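Local coordinates for tyrosine-protein phosphatase non-receptor type 18 (Homo sapiens, PDB 2OC3) that removes phosphate from phosphotyrosine in proteins, including autophosphorylated tyrosine kinases, through its catalytic domain, at residues A[69-74]-A[90-95]; A[130-135]-A[229-234]; A[235-240]-A[275-280]. All coordinates share one frame; numbering follows the deposited sequence.

Contact 1. Residues A[69-74]-A[90-95]; sequences VLPYDQ and YINGNF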
ATOM      1  N   VAL A  69     -13.455   4.516  -6.310  1.00 10.97           N
ATOM      2  CA  VAL A  69     -11.997   4.474  -6.213  1.00 11.93           C
ATOM      3  C   VAL A  69     -11.418   4.029  -7.553  1.00 11.61           C
ATOM      4  O   VAL A  69     -11.439   2.866  -7.906  1.00 11.58           O
ATOM      5  CB  VAL A  69     -11.490   3.550  -5.083  1.00 11.18           C
ATOM      6  CG1 VAL A  69      -9.998   3.580  -5.064  1.00 12.35           C
ATOM      7  CG2 VAL A  69     -12.042   4.035  -3.724  1.00 12.49           C
ATOM      8  N   LEU A  70     -10.953   5.012  -8.312  1.00  9.36           N
ATOM      9  CA  LEU A  70     -10.303   4.774  -9.595  1.00  9.65           C
ATOM     10  C   LEU A  70      -8.881   5.303  -9.563  1.00  9.20           C
ATOM     11  O   LEU A  70      -8.662   6.398  -9.065  1.00  9.02           O
ATOM     12  CB  LEU A  70     -11.077   5.514 -10.688  1.00 12.55           C
ATOM     13  CG  LEU A  70     -12.563   5.142 -10.847  1.00 15.77           C
ATOM     14  CD1 LEU A  70     -13.239   6.083 -11.868  1.00 19.83           C
ATOM     15  CD2 LEU A  70     -12.710   3.707 -11.201  1.00 18.07           C
ATOM     16  N   PRO A  71      -7.940   4.583 -10.152  1.00  8.34           N
ATOM     17  CA  PRO A  71      -6.561   5.037 -10.094  1.00  6.50           C
ATOM     18  C   PRO A  71      -6.386   6.266 -10.979  1.00 10.76           C
ATOM     19  O   PRO A  71      -6.939   6.355 -12.074  1.00 10.16           O
ATOM     20  CB  PRO A  71      -5.788   3.837 -10.690  1.00  8.25           C
ATOM     21  CG  PRO A  71      -6.742   3.234 -11.654  1.00 10.35           C
ATOM     22  CD  PRO A  71      -8.072   3.355 -10.963  1.00 10.03           C
ATOM     23  N   TYR A  72      -5.581   7.211 -10.537  1.00  8.09           N
ATOM     24  CA  TYR A  72      -5.328   8.377 -11.389  1.00  5.94           C
ATOM     25  C   TYR A  72      -4.487   7.920 -12.555  1.00  7.22           C
ATOM     26  O   TYR A  72      -3.534   7.167 -12.398  1.00  8.91           O
ATOM     27  CB  TYR A  72      -4.540   9.422 -10.623  1.00  6.56           C
ATOM     28  CG  TYR A  72      -5.286   9.983  -9.413  1.00  8.28           C
ATOM     29  CD1 TYR A  72      -6.639  10.278  -9.519  1.00 10.71           C
ATOM     30  CD2 TYR A  72      -4.645  10.243  -8.191  1.00 14.60           C
ATOM     31  CE1 TYR A  72      -7.354  10.817  -8.465  1.00 14.12           C
ATOM     32  CE2 TYR A  72      -5.392  10.803  -7.114  1.00  9.61           C
ATOM     33  CZ  TYR A  72      -6.734  11.085  -7.295  1.00 12.88           C
ATOM     34  OH  TYR A  72      -7.564  11.603  -6.266  1.00 17.55           O
ATOM     35  N   ASP A  73      -4.842   8.351 -13.752  1.00  7.31           N
ATOM     36  CA  ASP A  73      -4.059   7.979 -14.939  1.00  6.44           C
ATOM     37  C   ASP A  73      -2.593   8.367 -14.835  1.00  6.62           C
ATOM     38  O   ASP A  73      -1.739   7.718 -15.420  1.00  8.53           O
ATOM     39  CB  ASP A  73      -4.631   8.703 -16.166  1.00  6.31           C
ATOM     40  CG  ASP A  73      -6.069   8.280 -16.515  1.00 12.10           C
ATOM     41  OD1 ASP A  73      -6.345   7.050 -16.556  1.00 11.31           O
ATOM     42  OD2 ASP A  73      -6.930   9.165 -16.779  1.00  9.95           O
ATOM     43  N   GLN A  74      -2.317   9.478 -14.174  1.00  6.82           N
ATOM     44  CA  GLN A  74      -0.983  10.078 -14.193  1.00  6.64           C
ATOM     45  C   GLN A  74       0.115   9.207 -13.576  1.00  7.77           C
ATOM     46  O   GLN A  74       1.299   9.366 -13.884  1.00  9.10           O
ATOM     47  CB  GLN A  74      -1.017  11.427 -13.492  1.00  6.99           C
ATOM     48  CG  GLN A  74      -1.790  12.510 -14.234  1.00  8.18           C
ATOM     49  CD  GLN A  74      -3.253  12.266 -14.359  1.00  7.00           C
ATOM     50  OE1 GLN A  74      -3.928  11.747 -13.458  1.00  7.93           O
ATOM     51  NE2 GLN A  74      -3.814  12.709 -15.531  1.00  8.64           N
ATOM     52  N   TYR A  90      -4.403  -2.986 -17.505  1.00  8.45           N
ATOM     53  CA  TYR A  90      -5.092  -2.304 -16.430  1.00  8.70           C
ATOM     54  C   TYR A  90      -5.084  -3.078 -15.097  1.00  8.04           C
ATOM     55  O   TYR A  90      -5.417  -4.252 -15.026  1.00  8.46           O
ATOM     56  CB  TYR A  90      -6.537  -1.968 -16.791  1.00  7.51           C
ATOM     57  CG  TYR A  90      -7.210  -1.226 -15.689  1.00  5.70           C
ATOM     58  CD1 TYR A  90      -7.029   0.153 -15.520  1.00  7.15           C
ATOM     59  CD2 TYR A  90      -7.947  -1.897 -14.748  1.00  7.02           C
ATOM     60  CE1 TYR A  90      -7.619   0.856 -14.496  1.00  9.24           C
ATOM     61  CE2 TYR A  90      -8.599  -1.174 -13.697  1.00  8.04           C
ATOM     62  CZ  TYR A  90      -8.413   0.193 -13.577  1.00  7.42           C
ATOM     63  OH  TYR A  90      -8.974   0.968 -12.582  1.00  8.72           O
ATOM     64  N   ILE A  91      -4.707  -2.344 -14.051  1.00  7.71           N
ATOM     65  CA  ILE A  91      -4.960  -2.766 -12.653  1.00  8.75           C
ATOM     66  C   ILE A  91      -5.296  -1.536 -11.845  1.00  8.29           C
ATOM     67  O   ILE A  91      -4.813  -0.429 -12.104  1.00  7.92           O
ATOM     68  CB  ILE A  91      -3.755  -3.548 -12.031  1.00  9.43           C
ATOM     69  CG1 ILE A  91      -4.185  -4.182 -10.687  1.00  9.56           C
ATOM     70  CG2 ILE A  91      -2.551  -2.667 -11.858  1.00  9.47           C
ATOM     71  CD1 ILE A  91      -3.284  -5.310 -10.202  1.00 10.23           C
ATOM     72  N   ASN A  92      -6.171  -1.703 -10.861  1.00  6.54           N
ATOM     73  CA  ASN A  92      -6.463  -0.606  -9.960  1.00  6.34           C
ATOM     74  C   ASN A  92      -5.314  -0.450  -8.981  1.00  7.78           C
ATOM     75  O   ASN A  92      -5.276  -1.083  -7.918  1.00  7.89           O
ATOM     76  CB  ASN A  92      -7.812  -0.777  -9.255  1.00  6.96           C
ATOM     77  CG  ASN A  92      -8.261   0.485  -8.570  1.00 10.69           C
ATOM     78  OD1 ASN A  92      -7.476   1.140  -7.908  1.00  9.82           O
ATOM     79  ND2 ASN A  92      -9.551   0.814  -8.710  1.00  9.85           N
ATOM     80  N   GLY A  93      -4.328   0.350  -9.383  1.00  7.07           N
ATOM     81  CA  GLY A  93      -3.141   0.584  -8.577  1.00  6.86           C
ATOM     82  C   GLY A  93      -2.356   1.746  -9.129  1.00  7.92           C
ATOM     83  O   GLY A  93      -2.444   2.087 -10.315  1.00  7.84           O
ATOM     84  N   ASN A  94      -1.590   2.376  -8.237  1.00  6.17           N
ATOM     85  CA  ASN A  94      -0.779   3.553  -8.569  1.00  5.03           C
ATOM     86  C   ASN A  94       0.601   3.440  -7.945  1.00  7.87           C
ATOM     87  O   ASN A  94       0.751   2.930  -6.835  1.00  6.72           O
ATOM     88  CB  ASN A  94      -1.408   4.855  -8.062  1.00  6.46           C
ATOM     89  CG  ASN A  94      -2.701   5.164  -8.745  1.00  8.06           C
ATOM     90  OD1 ASN A  94      -3.772   4.764  -8.292  1.00  8.86           O
ATOM     91  ND2 ASN A  94      -2.624   5.883  -9.864  1.00  8.29           N
ATOM     92  N   PHE A  95       1.611   3.947  -8.646  1.00  7.31           N
ATOM     93  CA  PHE A  95       2.920   4.134  -8.067  1.00  7.18           C
ATOM     94  C   PHE A  95       2.928   5.339  -7.156  1.00  7.54           C
ATOM     95  O   PHE A  95       2.279   6.361  -7.467  1.00  8.94           O
ATOM     96  CB  PHE A  95       3.961   4.338  -9.172  1.00  8.23           C
ATOM     97  CG  PHE A  95       4.292   3.092  -9.935  1.00  9.08           C
ATOM     98  CD1 PHE A  95       5.064   2.111  -9.363  1.00 11.94           C
ATOM     99  CD2 PHE A  95       3.867   2.883 -11.250  1.00 15.61           C
ATOM    100  CE1 PHE A  95       5.429   0.955 -10.056  1.00 20.79           C
ATOM    101  CE2 PHE A  95       4.230   1.674 -11.939  1.00 13.45           C
ATOM    102  CZ  PHE A  95       4.985   0.753 -11.326  1.00 15.55           C
TER

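Contact 2. Residues A[130-135]-A[229-234]; sequences VILMAC and LCVHCS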
ATOM      1  N   VAL A 130       8.351  -7.871  -1.257  1.00  6.93           N
ATOM      2  CA  VAL A 130       7.517  -7.792  -0.027  1.00  8.82           C
ATOM      3  C   VAL A 130       6.165  -7.162  -0.359  1.00  7.29           C
ATOM      4  O   VAL A 130       6.092  -6.115  -1.026  1.00  7.15           O
ATOM      5  CB  VAL A 130       8.193  -6.959   1.049  1.00  8.44           C
ATOM      6  CG1 VAL A 130       7.445  -7.055   2.363  1.00  9.82           C
ATOM      7  CG2 VAL A 130       9.618  -7.410   1.290  1.00  8.88           C
ATOM      8  N   ILE A 131       5.109  -7.840   0.071  1.00  5.71           N
ATOM      9  CA  ILE A 131       3.740  -7.344   0.043  1.00  5.35           C
ATOM     10  C   ILE A 131       3.289  -7.001   1.463  1.00  7.39           C
ATOM     11  O   ILE A 131       3.527  -7.821   2.403  1.00  7.16           O
ATOM     12  CB  ILE A 131       2.795  -8.398  -0.502  1.00  5.24           C
ATOM     13  CG1 ILE A 131       3.189  -8.851  -1.911  1.00  4.98           C
ATOM     14  CG2 ILE A 131       1.303  -7.923  -0.497  1.00  8.25           C
ATOM     15  CD1 ILE A 131       2.470 -10.122  -2.341  1.00  7.17           C
ATOM     16  N   LEU A 132       2.695  -5.834   1.665  1.00  7.28           N
ATOM     17  CA  LEU A 132       2.095  -5.477   2.933  1.00  6.88           C
ATOM     18  C   LEU A 132       0.603  -5.389   2.709  1.00  8.12           C
ATOM     19  O   LEU A 132       0.176  -4.563   1.916  1.00  6.55           O
ATOM     20  CB  LEU A 132       2.616  -4.136   3.434  1.00  7.09           C
ATOM     21  CG  LEU A 132       4.103  -4.029   3.828  1.00  7.56           C
ATOM     22  CD1 LEU A 132       5.026  -3.817   2.672  1.00 11.14           C
ATOM     23  CD2 LEU A 132       4.313  -2.907   4.858  1.00 12.09           C
ATOM     24  N   MET A 133      -0.171  -6.159   3.462  1.00  7.21           N
ATOM     25  CA  MET A 133      -1.629  -6.251   3.351  1.00  5.99           C
ATOM     26  C   MET A 133      -2.208  -5.708   4.661  1.00  7.76           C
ATOM     27  O   MET A 133      -1.879  -6.212   5.748  1.00  8.35           O
ATOM     28  CB  MET A 133      -2.084  -7.710   3.161  1.00  5.99           C
ATOM     29  CG  MET A 133      -3.573  -7.890   3.282  1.00 10.31           C
ATOM     30  SD  MET A 133      -4.004  -9.544   2.735  1.00  8.22           S
ATOM     31  CE  MET A 133      -5.785  -9.581   2.990  1.00  8.02           C
ATOM     32  N   ALA A 134      -3.037  -4.660   4.590  1.00  6.51           N
ATOM     33  CA  ALA A 134      -3.556  -4.027   5.792  1.00  6.22           C
ATOM     34  C   ALA A 134      -5.034  -4.215   5.921  1.00  8.76           C
ATOM     35  O   ALA A 134      -5.740  -3.248   6.249  1.00 10.16           O
ATOM     36  CB  ALA A 134      -3.262  -2.501   5.789  1.00  9.86           C
ATOM     37  N   CYS A 135      -5.517  -5.412   5.640  1.00  8.52           N
ATOM     38  CA  CYS A 135      -6.913  -5.748   5.860  1.00  7.16           C
ATOM     39  C   CYS A 135      -6.999  -7.260   6.007  1.00  9.14           C
ATOM     40  O   CYS A 135      -6.032  -7.985   5.818  1.00  7.42           O
ATOM     41  CB  CYS A 135      -7.803  -5.250   4.713  1.00  9.17           C
ATOM     42  SG  CYS A 135      -7.664  -6.103   3.163  1.00 11.99           S
ATOM     43  N   LEU A 229       7.869  -1.756  -2.868  1.00  8.01           N
ATOM     44  CA  LEU A 229       7.016  -2.470  -1.922  1.00  6.81           C
ATOM     45  C   LEU A 229       5.621  -2.467  -2.510  1.00  8.71           C
ATOM     46  O   LEU A 229       5.166  -1.442  -3.022  1.00  9.11           O
ATOM     47  CB  LEU A 229       6.998  -1.790  -0.564  1.00 10.54           C
ATOM     48  CG  LEU A 229       8.290  -1.721   0.248  1.00 10.60           C
ATOM     49  CD1 LEU A 229       8.091  -0.882   1.478  1.00 15.32           C
ATOM     50  CD2 LEU A 229       8.712  -3.102   0.674  1.00 11.06           C
ATOM     51  N   CYS A 230       4.908  -3.572  -2.399  1.00  5.82           N
ATOM     52  CA  CYS A 230       3.501  -3.666  -2.830  1.00  5.29           C
ATOM     53  C   CYS A 230       2.640  -3.544  -1.576  1.00  8.56           C
ATOM     54  O   CYS A 230       2.733  -4.373  -0.676  1.00  8.66           O
ATOM     55  CB  CYS A 230       3.249  -4.982  -3.510  1.00  6.14           C
ATOM     56  SG  CYS A 230       1.506  -5.117  -4.056  1.00 11.58           S
ATOM     57  N   VAL A 231       1.842  -2.490  -1.491  1.00  7.22           N
ATOM     58  CA  VAL A 231       1.056  -2.168  -0.289  1.00  7.54           C
ATOM     59  C   VAL A 231      -0.403  -2.139  -0.679  1.00  5.92           C
ATOM     60  O   VAL A 231      -0.767  -1.497  -1.668  1.00  5.95           O
ATOM     61  CB  VAL A 231       1.489  -0.835   0.351  1.00  7.08           C
ATOM     62  CG1 VAL A 231       0.779  -0.629   1.697  1.00  8.72           C
ATOM     63  CG2 VAL A 231       3.055  -0.752   0.536  1.00  9.34           C
ATOM     64  N   HIS A 232      -1.257  -2.798   0.078  1.00  6.45           N
ATOM     65  CA  HIS A 232      -2.672  -2.779  -0.245  1.00  8.44           C
ATOM     66  C   HIS A 232      -3.522  -2.968   0.987  1.00 10.10           C
ATOM     67  O   HIS A 232      -3.051  -3.461   1.990  1.00  8.33           O
ATOM     68  CB  HIS A 232      -3.060  -3.825  -1.294  1.00  8.40           C
ATOM     69  CG  HIS A 232      -3.134  -5.228  -0.768  1.00  7.62           C
ATOM     70  ND1 HIS A 232      -4.300  -5.797  -0.269  1.00  7.99           N
ATOM     71  CD2 HIS A 232      -2.195  -6.204  -0.730  1.00  7.79           C
ATOM     72  CE1 HIS A 232      -4.048  -7.049   0.081  1.00  7.39           C
ATOM     73  NE2 HIS A 232      -2.783  -7.333  -0.214  1.00  7.53           N
ATOM     74  N   CYS A 233      -4.771  -2.524   0.899  1.00  9.19           N
ATOM     75  CA  CYS A 233      -5.785  -2.809   1.878  1.00  8.56           C
ATOM     76  C   CYS A 233      -6.961  -3.315   1.065  1.00  9.93           C
ATOM     77  O   CYS A 233      -6.749  -4.175   0.194  1.00 14.34           O
ATOM     78  CB  CYS A 233      -6.007  -1.639   2.796  1.00  7.92           C
ATOM     79  SG  CYS A 233      -6.359  -0.038   2.025  1.00  9.73           S
ATOM     80  N   SER A 234      -8.188  -2.931   1.385  1.00  8.53           N
ATOM     81  CA  SER A 234      -9.290  -3.313   0.511  1.00  7.15           C
ATOM     82  C   SER A 234      -9.379  -2.350  -0.689  1.00  6.73           C
ATOM     83  O   SER A 234      -9.280  -2.787  -1.813  1.00  9.12           O
ATOM     84  CB  SER A 234     -10.595  -3.369   1.288  1.00  9.33           C
ATOM     85  OG  SER A 234     -11.682  -3.793   0.487  1.00  9.15           O
TER

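Contact 3. Residues A[235-240]-A[275-280]; sequences AGCGRT and RPAAVQ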
ATOM      1  N   ALA A 235      -9.601  -1.068  -0.436  1.00  8.89           N
ATOM      2  CA  ALA A 235      -9.612  -0.092  -1.542  1.00  8.85           C
ATOM      3  C   ALA A 235      -8.254   0.334  -2.018  1.00  7.51           C
ATOM      4  O   ALA A 235      -8.132   0.821  -3.145  1.00  9.32           O
ATOM      5  CB  ALA A 235     -10.450   1.145  -1.176  1.00  9.31           C
ATOM      6  N   GLY A 236      -7.252   0.207  -1.157  1.00  8.46           N
ATOM      7  CA  GLY A 236      -5.903   0.697  -1.493  1.00  8.38           C
ATOM      8  C   GLY A 236      -5.684   2.176  -1.238  1.00 12.80           C
ATOM      9  O   GLY A 236      -4.801   2.758  -1.874  1.00 12.04           O
ATOM     10  N   CYS A 237      -6.422   2.745  -0.278  1.00 10.01           N
ATOM     11  CA  CYS A 237      -6.435   4.177  -0.028  1.00 12.70           C
ATOM     12  C   CYS A 237      -5.985   4.567   1.395  1.00 14.34           C
ATOM     13  O   CYS A 237      -4.898   5.112   1.591  1.00 14.88           O
ATOM     14  CB  CYS A 237      -7.838   4.722  -0.340  1.00 16.45           C
ATOM     15  SG  CYS A 237      -8.378   4.433  -2.051  1.00 18.79           S
ATOM     16  N   GLY A 238      -6.827   4.345   2.376  1.00 12.21           N
ATOM     17  CA  GLY A 238      -6.615   4.880   3.671  1.00 11.51           C
ATOM     18  C   GLY A 238      -5.509   4.215   4.429  1.00 12.34           C
ATOM     19  O   GLY A 238      -4.476   4.833   4.768  1.00 10.61           O
ATOM     20  N   ARG A 239      -5.696   2.937   4.743  1.00  9.71           N
ATOM     21  CA  ARG A 239      -4.708   2.226   5.483  1.00  6.66           C
ATOM     22  C   ARG A 239      -3.419   2.091   4.691  1.00  8.24           C
ATOM     23  O   ARG A 239      -2.323   2.199   5.235  1.00  7.53           O
ATOM     24  CB  ARG A 239      -5.240   0.848   5.864  1.00  6.78           C
ATOM     25  CG  ARG A 239      -6.527   0.884   6.732  1.00  9.20           C
ATOM     26  CD  ARG A 239      -7.047  -0.532   6.944  1.00  7.69           C
ATOM     27  NE  ARG A 239      -8.432  -0.563   7.335  1.00  9.79           N
ATOM     28  CZ  ARG A 239      -9.098  -1.702   7.455  1.00  9.86           C
ATOM     29  NH1 ARG A 239      -8.496  -2.853   7.245  1.00  7.28           N
ATOM     30  NH2 ARG A 239     -10.381  -1.686   7.825  1.00 13.03           N
ATOM     31  N   THR A 240      -3.558   1.862   3.394  1.00  5.86           N
ATOM     32  CA  THR A 240      -2.411   1.784   2.498  1.00  5.42           C
ATOM     33  C   THR A 240      -1.597   3.078   2.580  1.00  7.27           C
ATOM     34  O   THR A 240      -0.349   3.052   2.649  1.00  8.40           O
ATOM     35  CB  THR A 240      -2.897   1.520   1.086  1.00  7.06           C
ATOM     36  OG1 THR A 240      -3.385   0.165   0.984  1.00  7.85           O
ATOM     37  CG2 THR A 240      -1.801   1.711   0.082  1.00 10.17           C
ATOM     38  N   ARG A 275      -2.029   8.483  -5.234  1.00  9.81           N
ATOM     39  CA  ARG A 275      -3.051   7.452  -5.023  1.00  7.00           C
ATOM     40  C   ARG A 275      -4.276   8.112  -4.400  1.00  8.19           C
ATOM     41  O   ARG A 275      -4.156   8.835  -3.422  1.00 10.04           O
ATOM     42  CB  ARG A 275      -2.513   6.383  -4.094  1.00  8.73           C
ATOM     43  CG  ARG A 275      -3.484   5.223  -3.785  1.00  9.76           C
ATOM     44  CD  ARG A 275      -3.707   4.278  -4.950  1.00  7.45           C
ATOM     45  NE  ARG A 275      -4.799   3.332  -4.661  1.00  8.22           N
ATOM     46  CZ  ARG A 275      -5.466   2.640  -5.585  1.00  9.14           C
ATOM     47  NH1 ARG A 275      -5.279   2.814  -6.883  1.00  7.13           N
ATOM     48  NH2 ARG A 275      -6.410   1.782  -5.206  1.00  9.72           N
ATOM     49  N   PRO A 276      -5.464   7.919  -4.992  1.00  8.83           N
ATOM     50  CA  PRO A 276      -6.665   8.540  -4.459  1.00  9.90           C
ATOM     51  C   PRO A 276      -6.864   8.240  -2.964  1.00  9.42           C
ATOM     52  O   PRO A 276      -6.663   7.109  -2.551  1.00 11.68           O
ATOM     53  CB  PRO A 276      -7.796   7.881  -5.260  1.00 11.33           C
ATOM     54  CG  PRO A 276      -7.190   7.222  -6.374  1.00 18.17           C
ATOM     55  CD  PRO A 276      -5.729   7.106  -6.190  1.00 12.36           C
ATOM     56  N   ALA A 277      -7.210   9.279  -2.214  1.00 12.61           N
ATOM     57  CA  ALA A 277      -7.595   9.166  -0.808  1.00 13.33           C
ATOM     58  C   ALA A 277      -6.545   8.542   0.085  1.00 15.39           C
ATOM     59  O   ALA A 277      -6.875   7.979   1.145  1.00 16.39           O
ATOM     60  CB  ALA A 277      -8.912   8.402  -0.694  1.00 15.60           C
ATOM     61  N   ALA A 278      -5.261   8.656  -0.309  1.00 12.17           N
ATOM     62  CA  ALA A 278      -4.169   8.160   0.548  1.00  9.56           C
ATOM     63  C   ALA A 278      -4.283   8.913   1.892  1.00 11.96           C
ATOM     64  O   ALA A 278      -4.213  10.126   1.952  1.00 13.64           O
ATOM     65  CB  ALA A 278      -2.800   8.392  -0.110  1.00 11.89           C
ATOM     66  N   VAL A 279      -4.481   8.149   2.946  1.00 11.72           N
ATOM     67  CA  VAL A 279      -4.799   8.623   4.286  1.00  9.77           C
ATOM     68  C   VAL A 279      -6.206   9.252   4.191  1.00 11.40           C
ATOM     69  O   VAL A 279      -6.363  10.413   3.819  1.00 14.12           O
ATOM     70  CB  VAL A 279      -3.764   9.581   4.891  1.00 10.61           C
ATOM     71  CG1 VAL A 279      -4.150   9.872   6.333  1.00 11.60           C
ATOM     72  CG2 VAL A 279      -2.382   9.003   4.819  1.00 11.65           C
ATOM     73  N   GLN A 280      -7.224   8.468   4.487  1.00 10.96           N
ATOM     74  CA  GLN A 280      -8.573   8.797   4.125  1.00 12.71           C
ATOM     75  C   GLN A 280      -9.311   9.574   5.216  1.00 14.19           C
ATOM     76  O   GLN A 280     -10.180  10.400   4.910  1.00 16.54           O
ATOM     77  CB  GLN A 280      -9.298   7.494   3.811  1.00 16.01           C
ATOM     78  CG  GLN A 280     -10.614   7.658   3.127  1.00 25.55           C
ATOM     79  CD  GLN A 280     -10.948   6.422   2.323  1.00 30.94           C
ATOM     80  OE1 GLN A 280     -10.457   5.321   2.605  1.00 22.42           O
ATOM     81  NE2 GLN A 280     -11.752   6.601   1.296  1.00 32.16           N
TER
HETATM   82  O   HOH W   1      -9.162   2.678   1.725  1.00 25.27           O

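Contact 1. Residues A[69-74]-A[90-95]
P71 points toward the 90-95 segment, with CD beside N92 and CB beside N94. Y90 comes from the opposite direction: P71 CD lies 3.0 Å from Y90 OH, and P71 CG reaches Y90 CE1 at 3.8 Å, approaching the phenol ring obliquely. Y90 OH is hydrogen-bonded to N64. N92 carries its CG anti to the backbone N (chi1 -167°), which swings the amide across P71 to V69: ND2 donates to V69 O over 2.9 Å, with the acceptor in the amide plane but ND2 tilted 34° from the carbonyl plane. Here the chain turns a corner, N92 being the centre of an inverse gamma turn between strands 90-91 and 93-97, the latter an outermost strand of the phosphatase domain's mixed sheet. On the other flank, N94 ND2 donates a weak hydrogen bond to Y72 O at 3.0 Å, while N94 OD1 sits 3.3 Å from P71 CB. Both OD1 atoms accept from R275 NH1, while N92 ND2 is shared with N64 and N94 ND2 with T75. With an alanine in place of N92, V69 O would probably lose this donor and R275 NH1 one of its acceptors, and a gap is likely to open beside P71 CD.

Contact 2. Residues A[130-135]-A[229-234]
The H232 imidazole has M133 CA over one face, 4.1 Å from the ring centroid and 18° off the normal, a CH-pi contact displaced toward the rim. At the ring edge, in its plane, I131 CG2 approaches H232 CD2 at 3.9 Å. The M133 side chain, with CG anti to the backbone N (chi1 170°) and extended beyond it, runs past the CE1-NE2 side of the ring; CG comes within 3.3 Å of H232 CE1, and SD meets the ring obliquely. H232 ND1 donates to C233 O at 3.0 Å, on a lone pair and close to the ring plane, whereas NE2 is hydrogen-bonded to Y148 OH, whose ring also meets the imidazole at a steep angle.

These groups ride on two parallel strands, 130-133 and 229-232, whose axes are 15° apart. The ladder alternates: C230 N to V130 O, L132 N to C230 O, H232 N to L132 O, and A134 N to H232 O at 2.9 Å, which carries the pairing past the end of strand 130-133. I131, M133, C230 and H232 share one face of the sheet. L132 and V231 lie on the other, where L132 CD1 packs against V231 CG2 at 4.2 Å; helix 209-222 covers L132 through M214, and T240 of helix 238-254 lies against V231.

Beyond the strands, C135 SG rests 3.6 Å from C233 C. C233 is the predicted phosphocysteine nucleophile, at the start of the phosphate-binding loop. With both imidazole nitrogens engaged, the H232 ring is held against rotation, and its ND1 bond fixes the C233 carbonyl, consistent with H232 acting as a second-shell residue that positions the nucleophile's backbone.

Contact 3. Residues A[235-240]-A[275-280]
R275 reaches two successive carbonyls of the 235-240 segment with one edge of its guanidinium. NE donates to G236 O at 2.8 Å and NH2 to A235 O at 2.9 Å, both acceptors lying within 9° of the guanidinium plane. At the carbonyl ends the bonds differ: NH2 lies in the plane of A235 C=O, but NE stands 48° above that of G236. A bend at chi2 (72°) turns the arginine back toward these oxygens. Further along, V279 N makes a weak hydrogen bond to C237 O at 3.4 Å, and A278 CA adds a CA-H...O contact to the same oxygen. A water accepts from G238 N and donates to Q280 OE1, bridging the two segments.

Packing centres on C237, whose CB meets A277 CB at 3.8 Å. A CB on G238 would come within 3.1 Å of Q280 CB, a tight fit. At G236 a CB would clash with R275 NH2 and, at its positive phi, would press on the carbonyl O of A235. The type II turn R275-A278 thus lies against the PTP signature loop (P-loop), which leads into helix 238-254; A235-R239 and Q280 probably bind substrate, as in related phosphatases, Q280 being the glutamine of the Q-loop in classical enzymes.

In the fold
The three contacts come one after another along the chain, without overlap, and all belong to the one catalytic domain. Contacts 1 and 2 both involve the mixed sheet, at outer strand 93-97 and at inner strands 130-133 and 229-232; their centres are about 15 Å apart and they do not touch. Contact 3 joins them, its centre about 12 Å from that of contact 1 and about 11 Å from that of contact 2. R275 ties it to the 90-95 segment, while R239 NH1 lies 3.0 Å from A134 O, a probable hydrogen bond. Strand 229-232 passes through the phosphate-binding loop into helix 238-254, so contacts 2 and 3 hold successive parts of the predicted active site.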